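Local coordinates for triphenylmethane reductase (Citrobacter sp., PDB 2JL1), which probably reduces triphenylmethane dyes with NADPH as hydride donor, binding the dinucleotide in a Rossmann-type NmrA-like fold, at residues R139-T144 with N171-N176; V199-W204 with T263-Q268; Q28-V33 with E48-D53. One frame throughout, in Å; residues are numbered along the deposited sequence.

Contact 1: R139-T144 with N171-N176. With NAP (NADP nicotinamide-adenine-dinucleotide phosphate), chain B; GOL (glycerol), chain F.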
loop_
_atom_site.group_PDB
_atom_site.type_symbol
_atom_site.label_atom_id
_atom_site.label_comp_id
_atom_site.label_asym_id
_atom_site.label_seq_id
_atom_site.Cartn_x
_atom_site.Cartn_y
_atom_site.Cartn_z
ATOM N N ARG A 139 -10.118 -4.773 -10.734
ATOM C CA ARG A 139 -8.748 -5.233 -10.957
ATOM C C ARG A 139 -8.595 -5.681 -12.403
ATOM O O ARG A 139 -8.952 -6.800 -12.753
ATOM C CB ARG A 139 -8.406 -6.374 -9.996
ATOM C CG ARG A 139 -8.281 -5.955 -8.541
ATOM C CD ARG A 139 -7.767 -7.123 -7.742
ATOM N NE ARG A 139 -7.132 -6.703 -6.495
ATOM C CZ ARG A 139 -6.370 -7.517 -5.758
ATOM N NH1 ARG A 139 -6.179 -8.781 -6.146
ATOM N NH2 ARG A 139 -5.792 -7.085 -4.643
ATOM N N ASN A 140 -8.094 -4.786 -13.250
ATOM C CA ASN A 140 -8.104 -5.022 -14.693
ATOM C C ASN A 140 -6.993 -5.970 -15.124
ATOM O O ASN A 140 -5.909 -5.940 -14.568
ATOM C CB ASN A 140 -7.992 -3.702 -15.462
ATOM C CG ASN A 140 -9.256 -2.861 -15.375
ATOM O OD1 ASN A 140 -10.325 -3.344 -14.974
ATOM N ND2 ASN A 140 -9.131 -1.589 -15.711
ATOM N N ALA A 141 -7.284 -6.788 -16.142
ATOM C CA ALA A 141 -6.267 -7.518 -16.881
ATOM C C ALA A 141 -5.395 -6.565 -17.710
ATOM O O ALA A 141 -5.749 -5.400 -17.937
ATOM C CB ALA A 141 -6.950 -8.512 -17.839
ATOM N N LEU A 142 -4.255 -7.074 -18.178
ATOM C CA LEU A 142 -3.555 -6.426 -19.273
ATOM C C LEU A 142 -4.524 -6.174 -20.436
ATOM O O LEU A 142 -5.445 -6.962 -20.647
ATOM C CB LEU A 142 -2.400 -7.301 -19.745
ATOM C CG LEU A 142 -1.333 -7.653 -18.699
ATOM C CD1 LEU A 142 -0.355 -8.682 -19.330
ATOM C CD2 LEU A 142 -0.588 -6.362 -18.245
ATOM N N TYR A 143 -4.324 -5.071 -21.167
ATOM C CA TYR A 143 -5.149 -4.739 -22.331
ATOM C C TYR A 143 -4.814 -5.600 -23.540
ATOM O O TYR A 143 -3.669 -5.669 -23.939
ATOM C CB TYR A 143 -4.988 -3.265 -22.732
ATOM C CG TYR A 143 -5.300 -2.249 -21.651
ATOM C CD1 TYR A 143 -6.326 -2.466 -20.744
ATOM C CD2 TYR A 143 -4.592 -1.045 -21.575
ATOM C CE1 TYR A 143 -6.630 -1.517 -19.730
ATOM C CE2 TYR A 143 -4.881 -0.092 -20.584
ATOM C CZ TYR A 143 -5.911 -0.337 -19.679
ATOM O OH TYR A 143 -6.223 0.583 -18.721
ATOM N N THR A 144 -5.828 -6.244 -24.121
ATOM C CA THR A 144 -5.653 -6.949 -25.400
ATOM C C THR A 144 -5.096 -5.977 -26.450
ATOM O O THR A 144 -4.292 -6.370 -27.296
ATOM C CB THR A 144 -6.986 -7.513 -25.866
ATOM O OG1 THR A 144 -7.487 -8.380 -24.853
ATOM C CG2 THR A 144 -6.860 -8.289 -27.193
ATOM N N ASN A 171 -4.648 -13.670 -20.451
ATOM C CA ASN A 171 -6.037 -13.491 -19.990
ATOM C C ASN A 171 -6.523 -12.052 -20.248
ATOM O O ASN A 171 -7.476 -11.564 -19.602
ATOM C CB ASN A 171 -6.102 -13.833 -18.496
ATOM C CG ASN A 171 -5.293 -12.854 -17.655
ATOM O OD1 ASN A 171 -4.691 -11.897 -18.199
ATOM N ND2 ASN A 171 -5.268 -13.072 -16.344
ATOM N N SER A 172 -5.876 -11.383 -21.209
ATOM C CA SER A 172 -6.170 -9.980 -21.531
ATOM C C SER A 172 -7.622 -9.713 -21.924
ATOM O O SER A 172 -8.327 -10.596 -22.402
ATOM C CB SER A 172 -5.235 -9.463 -22.631
ATOM O OG SER A 172 -5.542 -10.065 -23.894
ATOM N N VAL A 173 -8.087 -8.496 -21.702
ATOM C CA VAL A 173 -9.386 -8.085 -22.242
ATOM C C VAL A 173 -9.227 -6.661 -22.781
ATOM O O VAL A 173 -8.365 -5.912 -22.324
ATOM C CB VAL A 173 -10.513 -8.151 -21.186
ATOM C CG1 VAL A 173 -10.865 -9.600 -20.803
ATOM C CG2 VAL A 173 -10.117 -7.370 -19.954
ATOM N N THR A 174 -10.070 -6.289 -23.734
ATOM C CA THR A 174 -9.975 -4.975 -24.394
ATOM C C THR A 174 -10.291 -3.830 -23.401
ATOM O O THR A 174 -11.057 -4.004 -22.447
ATOM C CB THR A 174 -10.897 -4.867 -25.605
ATOM O OG1 THR A 174 -12.249 -4.999 -25.179
ATOM C CG2 THR A 174 -10.594 -5.976 -26.689
ATOM N N ARG A 175 -9.689 -2.667 -23.628
ATOM C CA ARG A 175 -10.024 -1.444 -22.869
ATOM C C ARG A 175 -11.507 -1.186 -22.927
ATOM O O ARG A 175 -12.097 -0.753 -21.939
ATOM C CB ARG A 175 -9.357 -0.228 -23.474
ATOM C CG ARG A 175 -7.978 0.006 -23.037
ATOM C CD ARG A 175 -7.558 1.398 -23.468
ATOM N NE ARG A 175 -6.107 1.443 -23.434
ATOM C CZ ARG A 175 -5.340 1.236 -24.497
ATOM N NH1 ARG A 175 -5.897 1.033 -25.683
ATOM N NH2 ARG A 175 -4.022 1.269 -24.369
ATOM N N ASN A 176 -12.098 -1.430 -24.098
ATOM C CA ASN A 176 -13.522 -1.210 -24.287
ATOM C C ASN A 176 -14.364 -1.994 -23.290
ATOM O O ASN A 176 -15.232 -1.426 -22.643
ATOM C CB ASN A 176 -13.962 -1.513 -25.711
ATOM C CG ASN A 176 -15.419 -1.255 -25.906
ATOM O OD1 ASN A 176 -16.177 -2.159 -26.241
ATOM N ND2 ASN A 176 -15.837 -0.030 -25.649
HETATM P PA NAP B . -3.571 6.510 -21.092
HETATM O O1A NAP B . -2.092 6.578 -21.251
HETATM O O2A NAP B . -4.346 6.651 -22.343
HETATM O O5B NAP B . -4.089 7.580 -20.029
HETATM C C5B NAP B . -3.402 7.921 -18.845
HETATM C C4B NAP B . -4.190 9.091 -18.275
HETATM O O4B NAP B . -3.604 9.556 -17.066
HETATM C C3B NAP B . -4.163 10.240 -19.283
HETATM O O3B NAP B . -5.458 10.764 -19.431
HETATM C C2B NAP B . -3.285 11.271 -18.634
HETATM O O2B NAP B . -3.755 12.557 -18.891
HETATM C C1B NAP B . -3.493 10.962 -17.166
HETATM N N9A NAP B . -2.404 11.552 -16.377
HETATM C C8A NAP B . -1.055 11.408 -16.553
HETATM N N7A NAP B . -0.432 12.140 -15.599
HETATM C C5A NAP B . -1.370 12.760 -14.844
HETATM C C6A NAP B . -1.287 13.626 -13.754
HETATM N N6A NAP B . -0.109 14.002 -13.262
HETATM N N1A NAP B . -2.448 14.095 -13.184
HETATM C C2A NAP B . -3.675 13.726 -13.692
HETATM N N3A NAP B . -3.755 12.865 -14.763
HETATM C C4A NAP B . -2.614 12.398 -15.330
HETATM O O3 NAP B . -3.901 5.085 -20.384
HETATM P PN NAP B . -5.101 4.042 -20.639
HETATM O O1N NAP B . -6.351 4.820 -20.628
HETATM O O2N NAP B . -4.765 3.196 -21.817
HETATM O O5D NAP B . -5.073 3.157 -19.254
HETATM C C5D NAP B . -5.434 3.761 -18.019
HETATM C C4D NAP B . -4.504 3.411 -16.852
HETATM O O4D NAP B . -4.382 2.002 -16.756
HETATM C C3D NAP B . -3.081 3.944 -17.043
HETATM O O3D NAP B . -2.849 5.211 -16.482
HETATM C C2D NAP B . -2.195 2.889 -16.408
HETATM O O2D NAP B . -1.935 3.100 -15.036
HETATM C C1D NAP B . -3.033 1.634 -16.515
HETATM N N1N NAP B . -2.461 0.790 -17.578
HETATM C C2N NAP B . -2.910 -0.490 -17.655
HETATM C C3N NAP B . -2.391 -1.342 -18.586
HETATM C C7N NAP B . -2.856 -2.733 -18.664
HETATM O O7N NAP B . -2.353 -3.507 -19.749
HETATM N N7N NAP B . -3.671 -3.167 -17.695
HETATM C C4N NAP B . -1.461 -0.868 -19.535
HETATM C C5N NAP B . -1.087 0.453 -19.507
HETATM C C6N NAP B . -1.556 1.274 -18.476
HETATM P P2B NAP B . -3.173 13.452 -20.103
HETATM O O1X NAP B . -4.126 13.297 -21.272
HETATM O O2X NAP B . -1.782 13.014 -20.529
HETATM O O3X NAP B . -3.151 14.871 -19.573
HETATM C C1 GOL F . -2.631 -10.102 -16.047
HETATM O O1 GOL F . -3.636 -9.724 -16.981
HETATM C C2 GOL F . -3.208 -10.312 -14.630
HETATM O O2 GOL F . -3.567 -11.644 -14.425
HETATM C C3 GOL F . -2.142 -9.979 -13.582
HETATM O O3 GOL F . -1.949 -10.970 -12.591
#

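Contact 2: V199-W204 with T263-Q268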
loop_
_atom_site.group_PDB
_atom_site.type_symbol
_atom_site.label_atom_id
_atom_site.label_comp_id
_atom_site.label_asym_id
_atom_site.label_seq_id
_atom_site.Cartn_x
_atom_site.Cartn_y
_atom_site.Cartn_z
ATOM N N VAL A 199 -10.819 -10.189 -16.012
ATOM C CA VAL A 199 -9.965 -10.863 -16.969
ATOM C C VAL A 199 -10.829 -11.773 -17.857
ATOM O O VAL A 199 -12.042 -11.972 -17.621
ATOM C CB VAL A 199 -8.863 -11.724 -16.270
ATOM C CG1 VAL A 199 -8.037 -10.904 -15.281
ATOM C CG2 VAL A 199 -9.474 -12.920 -15.559
ATOM N N SER A 200 -10.189 -12.355 -18.857
ATOM C CA SER A 200 -10.870 -13.269 -19.780
ATOM C C SER A 200 -10.934 -14.663 -19.204
ATOM O O SER A 200 -9.965 -15.127 -18.623
ATOM C CB SER A 200 -10.076 -13.364 -21.079
ATOM O OG SER A 200 -10.770 -14.147 -22.027
ATOM N N ASN A 201 -12.052 -15.353 -19.421
ATOM C CA ASN A 201 -12.107 -16.793 -19.180
ATOM C C ASN A 201 -12.004 -17.603 -20.489
ATOM O O ASN A 201 -12.425 -18.757 -20.566
ATOM C CB ASN A 201 -13.354 -17.169 -18.358
ATOM C CG ASN A 201 -14.641 -16.648 -18.961
ATOM O OD1 ASN A 201 -14.682 -16.195 -20.114
ATOM N ND2 ASN A 201 -15.708 -16.690 -18.166
ATOM N N GLN A 202 -11.436 -16.966 -21.506
ATOM C CA GLN A 202 -11.047 -17.623 -22.756
ATOM C C GLN A 202 -9.658 -17.117 -23.179
ATOM O O GLN A 202 -9.515 -16.390 -24.171
ATOM C CB GLN A 202 -12.073 -17.375 -23.865
ATOM C CG GLN A 202 -13.460 -17.924 -23.563
ATOM C CD GLN A 202 -14.415 -17.650 -24.695
ATOM O OE1 GLN A 202 -14.988 -16.545 -24.799
ATOM N NE2 GLN A 202 -14.565 -18.631 -25.581
ATOM N N PRO A 203 -8.625 -17.522 -22.440
ATOM C CA PRO A 203 -7.268 -17.019 -22.690
ATOM C C PRO A 203 -6.691 -17.570 -24.004
ATOM O O PRO A 203 -7.241 -18.524 -24.577
ATOM C CB PRO A 203 -6.471 -17.521 -21.473
ATOM C CG PRO A 203 -7.245 -18.751 -20.976
ATOM C CD PRO A 203 -8.686 -18.510 -21.333
ATOM N N TRP A 204 -5.590 -16.972 -24.445
ATOM C CA TRP A 204 -4.992 -17.262 -25.752
ATOM C C TRP A 204 -3.473 -17.298 -25.611
ATOM O O TRP A 204 -2.921 -16.964 -24.557
ATOM C CB TRP A 204 -5.423 -16.188 -26.766
ATOM C CG TRP A 204 -5.193 -14.724 -26.317
ATOM C CD1 TRP A 204 -6.037 -13.964 -25.573
ATOM C CD2 TRP A 204 -4.078 -13.867 -26.652
ATOM N NE1 TRP A 204 -5.522 -12.708 -25.391
ATOM C CE2 TRP A 204 -4.327 -12.609 -26.051
ATOM C CE3 TRP A 204 -2.905 -14.041 -27.402
ATOM C CZ2 TRP A 204 -3.434 -11.526 -26.158
ATOM C CZ3 TRP A 204 -2.013 -12.975 -27.512
ATOM C CH2 TRP A 204 -2.278 -11.729 -26.892
ATOM N N THR A 263 -7.559 -17.085 -14.464
ATOM C CA THR A 263 -8.838 -16.581 -14.949
ATOM C C THR A 263 -9.905 -16.410 -13.879
ATOM O O THR A 263 -9.829 -16.940 -12.758
ATOM C CB THR A 263 -9.443 -17.445 -16.132
ATOM O OG1 THR A 263 -9.935 -18.680 -15.620
ATOM C CG2 THR A 263 -8.444 -17.717 -17.265
ATOM N N SER A 264 -10.951 -15.697 -14.262
ATOM C CA SER A 264 -12.084 -15.489 -13.386
ATOM C C SER A 264 -13.303 -15.272 -14.288
ATOM O O SER A 264 -13.155 -14.827 -15.436
ATOM C CB SER A 264 -11.866 -14.228 -12.535
ATOM O OG SER A 264 -13.053 -13.886 -11.821
ATOM N N ASP A 265 -14.484 -15.564 -13.747
ATOM C CA ASP A 265 -15.760 -15.270 -14.417
ATOM C C ASP A 265 -16.336 -13.886 -14.056
ATOM O O ASP A 265 -17.401 -13.525 -14.556
ATOM C CB ASP A 265 -16.810 -16.334 -14.076
ATOM C CG ASP A 265 -16.443 -17.710 -14.597
ATOM O OD1 ASP A 265 -15.624 -17.804 -15.556
ATOM O OD2 ASP A 265 -16.982 -18.693 -14.047
ATOM N N ASP A 266 -15.619 -13.109 -13.245
ATOM C CA ASP A 266 -16.142 -11.814 -12.752
ATOM C C ASP A 266 -16.533 -10.892 -13.889
ATOM O O ASP A 266 -17.613 -10.298 -13.840
ATOM C CB ASP A 266 -15.146 -11.068 -11.863
ATOM C CG ASP A 266 -14.888 -11.764 -10.546
ATOM O OD1 ASP A 266 -15.598 -12.726 -10.199
ATOM O OD2 ASP A 266 -13.956 -11.343 -9.849
ATOM N N LEU A 267 -15.664 -10.760 -14.899
ATOM C CA LEU A 267 -15.946 -9.817 -15.987
ATOM C C LEU A 267 -17.160 -10.265 -16.796
ATOM O O LEU A 267 -18.100 -9.492 -17.007
ATOM C CB LEU A 267 -14.745 -9.584 -16.900
ATOM C CG LEU A 267 -14.979 -8.680 -18.129
ATOM C CD1 LEU A 267 -15.359 -7.207 -17.749
ATOM C CD2 LEU A 267 -13.742 -8.666 -18.970
ATOM N N GLN A 268 -17.141 -11.516 -17.236
ATOM C CA GLN A 268 -18.263 -12.060 -17.985
ATOM C C GLN A 268 -19.598 -11.949 -17.223
ATOM O O GLN A 268 -20.635 -11.666 -17.823
ATOM C CB GLN A 268 -17.960 -13.500 -18.375
ATOM C CG GLN A 268 -19.015 -14.131 -19.250
ATOM C CD GLN A 268 -19.093 -15.594 -18.988
ATOM O OE1 GLN A 268 -19.696 -16.025 -18.003
ATOM N NE2 GLN A 268 -18.453 -16.380 -19.835
HETATM O O HOH W 1 -14.554 -13.079 -17.198
HETATM O O HOH W 2 -12.927 -11.845 -14.792
#

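Contact 3: Q28-V33 with E48-D53. With NAP (NADP nicotinamide-adenine-dinucleotide phosphate), chain B.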
loop_
_atom_site.group_PDB
_atom_site.type_symbol
_atom_site.label_atom_id
_atom_site.label_comp_id
_atom_site.label_asym_id
_atom_site.label_seq_id
_atom_site.Cartn_x
_atom_site.Cartn_y
_atom_site.Cartn_z
ATOM N N GLN A 28 -24.604 14.519 -15.488
ATOM C CA GLN A 28 -24.332 13.717 -14.293
ATOM C C GLN A 28 -22.865 13.220 -14.269
ATOM O O GLN A 28 -22.383 12.715 -13.260
ATOM C CB GLN A 28 -25.316 12.529 -14.246
ATOM C CG GLN A 28 -25.404 11.808 -12.906
ATOM C CD GLN A 28 -26.383 10.626 -12.889
ATOM O OE1 GLN A 28 -27.306 10.528 -13.722
ATOM N NE2 GLN A 28 -26.196 9.728 -11.916
ATOM N N ILE A 29 -22.172 13.372 -15.392
ATOM C CA ILE A 29 -20.804 12.890 -15.523
ATOM C C ILE A 29 -19.848 14.074 -15.386
ATOM O O ILE A 29 -20.115 15.136 -15.930
ATOM C CB ILE A 29 -20.599 12.197 -16.897
ATOM C CG1 ILE A 29 -21.640 11.086 -17.088
ATOM C CG2 ILE A 29 -19.163 11.677 -17.048
ATOM C CD1 ILE A 29 -21.836 10.634 -18.525
ATOM N N ILE A 30 -18.737 13.881 -14.665
ATOM C CA ILE A 30 -17.679 14.886 -14.534
ATOM C C ILE A 30 -16.340 14.314 -14.999
ATOM O O ILE A 30 -15.840 13.329 -14.439
ATOM C CB ILE A 30 -17.506 15.386 -13.081
ATOM C CG1 ILE A 30 -18.809 15.979 -12.527
ATOM C CG2 ILE A 30 -16.396 16.429 -13.003
ATOM C CD1 ILE A 30 -18.820 16.109 -11.023
ATOM N N ALA A 31 -15.774 14.921 -16.029
ATOM C CA ALA A 31 -14.468 14.536 -16.505
ATOM C C ALA A 31 -13.446 15.310 -15.699
ATOM O O ALA A 31 -13.473 16.544 -15.667
ATOM C CB ALA A 31 -14.327 14.835 -17.979
ATOM N N ILE A 32 -12.569 14.578 -15.013
ATOM C CA ILE A 32 -11.474 15.189 -14.291
ATOM C C ILE A 32 -10.214 14.894 -15.089
ATOM O O ILE A 32 -9.908 13.737 -15.411
ATOM C CB ILE A 32 -11.396 14.715 -12.819
ATOM C CG1 ILE A 32 -12.642 15.178 -12.062
ATOM C CG2 ILE A 32 -10.164 15.294 -12.135
ATOM C CD1 ILE A 32 -12.930 14.425 -10.782
ATOM N N VAL A 33 -9.502 15.959 -15.428
ATOM C CA VAL A 33 -8.407 15.932 -16.412
ATOM C C VAL A 33 -7.222 16.812 -15.976
ATOM O O VAL A 33 -7.395 17.763 -15.226
ATOM C CB VAL A 33 -8.906 16.432 -17.826
ATOM C CG1 VAL A 33 -9.920 15.487 -18.413
ATOM C CG2 VAL A 33 -9.502 17.825 -17.747
ATOM N N GLU A 48 -19.316 17.886 -17.854
ATOM C CA GLU A 48 -18.577 18.900 -17.101
ATOM C C GLU A 48 -17.114 18.494 -16.966
ATOM O O GLU A 48 -16.808 17.359 -16.605
ATOM C CB GLU A 48 -19.195 19.105 -15.709
ATOM C CG GLU A 48 -18.582 20.282 -14.919
ATOM C CD GLU A 48 -18.988 20.302 -13.452
ATOM O OE1 GLU A 48 -18.268 20.916 -12.632
ATOM O OE2 GLU A 48 -20.026 19.696 -13.109
ATOM N N VAL A 49 -16.219 19.433 -17.245
ATOM C CA VAL A 49 -14.764 19.201 -17.179
ATOM C C VAL A 49 -14.219 19.927 -15.948
ATOM O O VAL A 49 -14.559 21.082 -15.712
ATOM C CB VAL A 49 -14.048 19.747 -18.461
ATOM C CG1 VAL A 49 -12.536 19.839 -18.268
ATOM C CG2 VAL A 49 -14.394 18.917 -19.699
ATOM N N ARG A 50 -13.383 19.258 -15.164
ATOM C CA ARG A 50 -12.679 19.920 -14.055
ATOM C C ARG A 50 -11.213 19.584 -14.141
ATOM O O ARG A 50 -10.861 18.510 -14.595
ATOM C CB ARG A 50 -13.206 19.460 -12.701
ATOM C CG ARG A 50 -14.617 19.868 -12.416
ATOM C CD ARG A 50 -15.086 19.269 -11.116
ATOM N NE ARG A 50 -16.460 19.655 -10.822
ATOM C CZ ARG A 50 -17.096 19.414 -9.671
ATOM N NH1 ARG A 50 -16.487 18.760 -8.680
ATOM N NH2 ARG A 50 -18.360 19.824 -9.510
ATOM N N HIS A 51 -10.370 20.517 -13.716
ATOM C CA HIS A 51 -8.932 20.308 -13.690
ATOM C C HIS A 51 -8.562 19.550 -12.424
ATOM O O HIS A 51 -8.895 19.962 -11.330
ATOM C CB HIS A 51 -8.207 21.647 -13.712
ATOM C CG HIS A 51 -6.715 21.532 -13.665
ATOM N ND1 HIS A 51 -5.960 22.110 -12.669
ATOM C CD2 HIS A 51 -5.837 20.917 -14.496
ATOM C CE1 HIS A 51 -4.681 21.856 -12.886
ATOM N NE2 HIS A 51 -4.577 21.135 -13.986
ATOM N N GLY A 52 -7.859 18.444 -12.582
ATOM C CA GLY A 52 -7.404 17.675 -11.433
ATOM C C GLY A 52 -6.095 17.055 -11.844
ATOM O O GLY A 52 -6.062 16.227 -12.750
ATOM N N ASP A 53 -5.018 17.491 -11.200
ATOM C CA ASP A 53 -3.687 16.978 -11.482
ATOM C C ASP A 53 -3.160 16.233 -10.245
ATOM O O ASP A 53 -3.085 16.829 -9.166
ATOM C CB ASP A 53 -2.773 18.156 -11.849
ATOM C CG ASP A 53 -1.382 17.711 -12.307
ATOM O OD1 ASP A 53 -0.892 16.636 -11.871
ATOM O OD2 ASP A 53 -0.780 18.455 -13.106
HETATM P PA NAP B . -3.571 6.510 -21.092
HETATM O O1A NAP B . -2.092 6.578 -21.251
HETATM O O2A NAP B . -4.346 6.651 -22.343
HETATM O O5B NAP B . -4.089 7.580 -20.029
HETATM C C5B NAP B . -3.402 7.921 -18.845
HETATM C C4B NAP B . -4.190 9.091 -18.275
HETATM O O4B NAP B . -3.604 9.556 -17.066
HETATM C C3B NAP B . -4.163 10.240 -19.283
HETATM O O3B NAP B . -5.458 10.764 -19.431
HETATM C C2B NAP B . -3.285 11.271 -18.634
HETATM O O2B NAP B . -3.755 12.557 -18.891
HETATM C C1B NAP B . -3.493 10.962 -17.166
HETATM N N9A NAP B . -2.404 11.552 -16.377
HETATM C C8A NAP B . -1.055 11.408 -16.553
HETATM N N7A NAP B . -0.432 12.140 -15.599
HETATM C C5A NAP B . -1.370 12.760 -14.844
HETATM C C6A NAP B . -1.287 13.626 -13.754
HETATM N N6A NAP B . -0.109 14.002 -13.262
HETATM N N1A NAP B . -2.448 14.095 -13.184
HETATM C C2A NAP B . -3.675 13.726 -13.692
HETATM N N3A NAP B . -3.755 12.865 -14.763
HETATM C C4A NAP B . -2.614 12.398 -15.330
HETATM O O3 NAP B . -3.901 5.085 -20.384
HETATM P PN NAP B . -5.101 4.042 -20.639
HETATM O O1N NAP B . -6.351 4.820 -20.628
HETATM O O2N NAP B . -4.765 3.196 -21.817
HETATM O O5D NAP B . -5.073 3.157 -19.254
HETATM C C5D NAP B . -5.434 3.761 -18.019
HETATM C C4D NAP B . -4.504 3.411 -16.852
HETATM O O4D NAP B . -4.382 2.002 -16.756
HETATM C C3D NAP B . -3.081 3.944 -17.043
HETATM O O3D NAP B . -2.849 5.211 -16.482
HETATM C C2D NAP B . -2.195 2.889 -16.408
HETATM O O2D NAP B . -1.935 3.100 -15.036
HETATM C C1D NAP B . -3.033 1.634 -16.515
HETATM N N1N NAP B . -2.461 0.790 -17.578
HETATM C C2N NAP B . -2.910 -0.490 -17.655
HETATM C C3N NAP B . -2.391 -1.342 -18.586
HETATM C C7N NAP B . -2.856 -2.733 -18.664
HETATM O O7N NAP B . -2.353 -3.507 -19.749
HETATM N N7N NAP B . -3.671 -3.167 -17.695
HETATM C C4N NAP B . -1.461 -0.868 -19.535
HETATM C C5N NAP B . -1.087 0.453 -19.507
HETATM C C6N NAP B . -1.556 1.274 -18.476
HETATM P P2B NAP B . -3.173 13.452 -20.103
HETATM O O1X NAP B . -4.126 13.297 -21.272
HETATM O O2X NAP B . -1.782 13.014 -20.529
HETATM O O3X NAP B . -3.151 14.871 -19.573
#

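Contact 1: R139-T144 with N171-N176
With CG of Tyr143 turned beside its own backbone N (chi1 -57°) and the Arg175 chain running extended from CG to NE, the phenol ring and the arginine cross at about a right angle. Arg175 CG sits over the centre of the ring, 3.6 Å from the Tyr143 centroid and nearly on its normal, a CH-pi contact. The opposite face of the ring is taken by the carboxamide of the nicotinamide, so Tyr143 is sandwiched between an aliphatic stem and the cofactor. Arg175 NE donates to NAP O2N at 2.7 Å, while Tyr143 OH gives its proton to NAP O5D.

The two backbones meet in a single bridge at Tyr143 and Val173. Val173 N donates to Leu142 O, and Thr144 N donates to Val173 O at 3.1 Å. Beside this bridge the hydroxyls Thr144 OG1 and Ser172 OG lie 2.7 Å apart in a hydrogen bond that either may donate. Ala141 CB packs against Asn171 O and Ser172 CA. A glycerol, probably from the crystallisation liquor, spans Leu142 N and the Asn171 amide. At the start of helix 175-186, Thr174 is the N-cap, its OG1 bonded to Glu177 N.

The loop following strand 135-140 grips the carboxamide twice: Tyr143 N donates to NAP O7N at 2.9 Å, and Ala141 O accepts from NAP N7N at 3.1 Å. Such a two-point hold should fix the rotation of the carboxamide and so help orient the nicotinamide in this Rossmann-type pocket, and the positive charge of Arg175 probably offsets the negative charge of the diphosphate, whose O2N it meets.

Contact 2: V199-W204 with T263-Q268
Asn201 ND2 donates to Asp265 OD1 at 2.8 Å in an almost straight bond, a direct side-chain link between the two segments. The acceptor lies in the amide plane of Asn201, yet the donor comes to the carboxylate from above its plane, and the two flat groups are turned 70° apart. Asn201 CG lies between its backbone N and carbonyl carbon (chi1 53°), which swings the amide across to Asp265. Around this polar pair, methyl and methylene groups pack on the facing backbone. Val199 CG2 presses on the backbone at Ser264 N, 3.4 Å away, and on Thr263 CA. Leu267 CB lies against Val199 O at 3.7 Å, while Thr263 CG2 reaches Pro203 CG and Ser200 O, a buried carbonyl oxygen with no polar partner.

Two waters extend the join between the backbones. One accepts from Gln268 N and donates toward Val199 O and Ser264 O, each 2.8 Å from it, with more acceptors nearby than it has protons. The other accepts from both Val199 N and Leu267 N.

The contact ties the loop that leaves strand 194-198, the last strand of the parallel Rossmann-type sheet, to the start of helix 266-271. Two local motifs shape its partners. Ser200 OG accepts from Gln202 N in an ST turn, and Ser264 OG caps Asp266 N at 3.0 Å.

Farther out, Asp266 OD2 accepts from Asn197 N, holding the helix start to the strand itself. Leu267 also packs on Leu198 and Val173.

Contact 3: Q28-V33 with E48-D53
Ala31 N donates to Glu48 O at 2.7 Å and Arg50 N to Ala31 O, after which Val33 N donates to Arg50 O and Gly52 N to Val33 O. This parallel pairing, 30° off true alignment, closes the beta-alpha-beta unit 29-33, 40-44, 48-51 at the edge of the Rossmann-type sheet. A weak bond from Glu48 N to Ile29 O precedes it.

Side-chain packing lines both faces. On the face of Ile30, Ile32 and Arg50, Ile30 CD1 lies over the centre of the Arg50 guanidinium, 3.9 Å above its plane, while Ile30 CG2 touches Arg50 CD at 3.7 Å; Ile32 CG2 fits against Gly52 CA. On that of Ala31, Val33 and Val49, Val33 CG2 touches Val49 CG1 at 3.7 Å, the two side chains crossing at about a right angle.

The salt bridge lies within one strand: an extended Arg50 lays NE 2.9 Å from Glu48 OE1, with the acceptor in the guanidinium plane, and its NH1 binds Ala63 O and Ala65 O.

Past the strand, Asp53 OD1 accepts from NAP N6A at 3.1 Å and also from Asn55 N. An acceptor facing the exocyclic amine is consistent with recognition of the adenine.

How the contacts relate
Contacts 1 and 3 hold the two ends of one NADP molecule: 139-144 with 171-176 binds the nicotinamide and its phosphate, 28-33 with 48-53 leads to the adenine. Their centres lie 24 Å apart with nearest atoms about 14 Å apart, yet both reach the same parallel sheet. Contact 2 stands behind contact 1, centres 10 Å apart, and touches it directly: Asn171 O lies 2.9 Å from Ser200 N and Ser172 OG 3.0 Å from Trp204 NE1, both probable hydrogen bonds. The Val199 side chain is about 9 Å from the cofactor, making contact 2 a second shell. Contacts 2 and 3, centres 31 Å apart, flank the chain's centre on opposite sides.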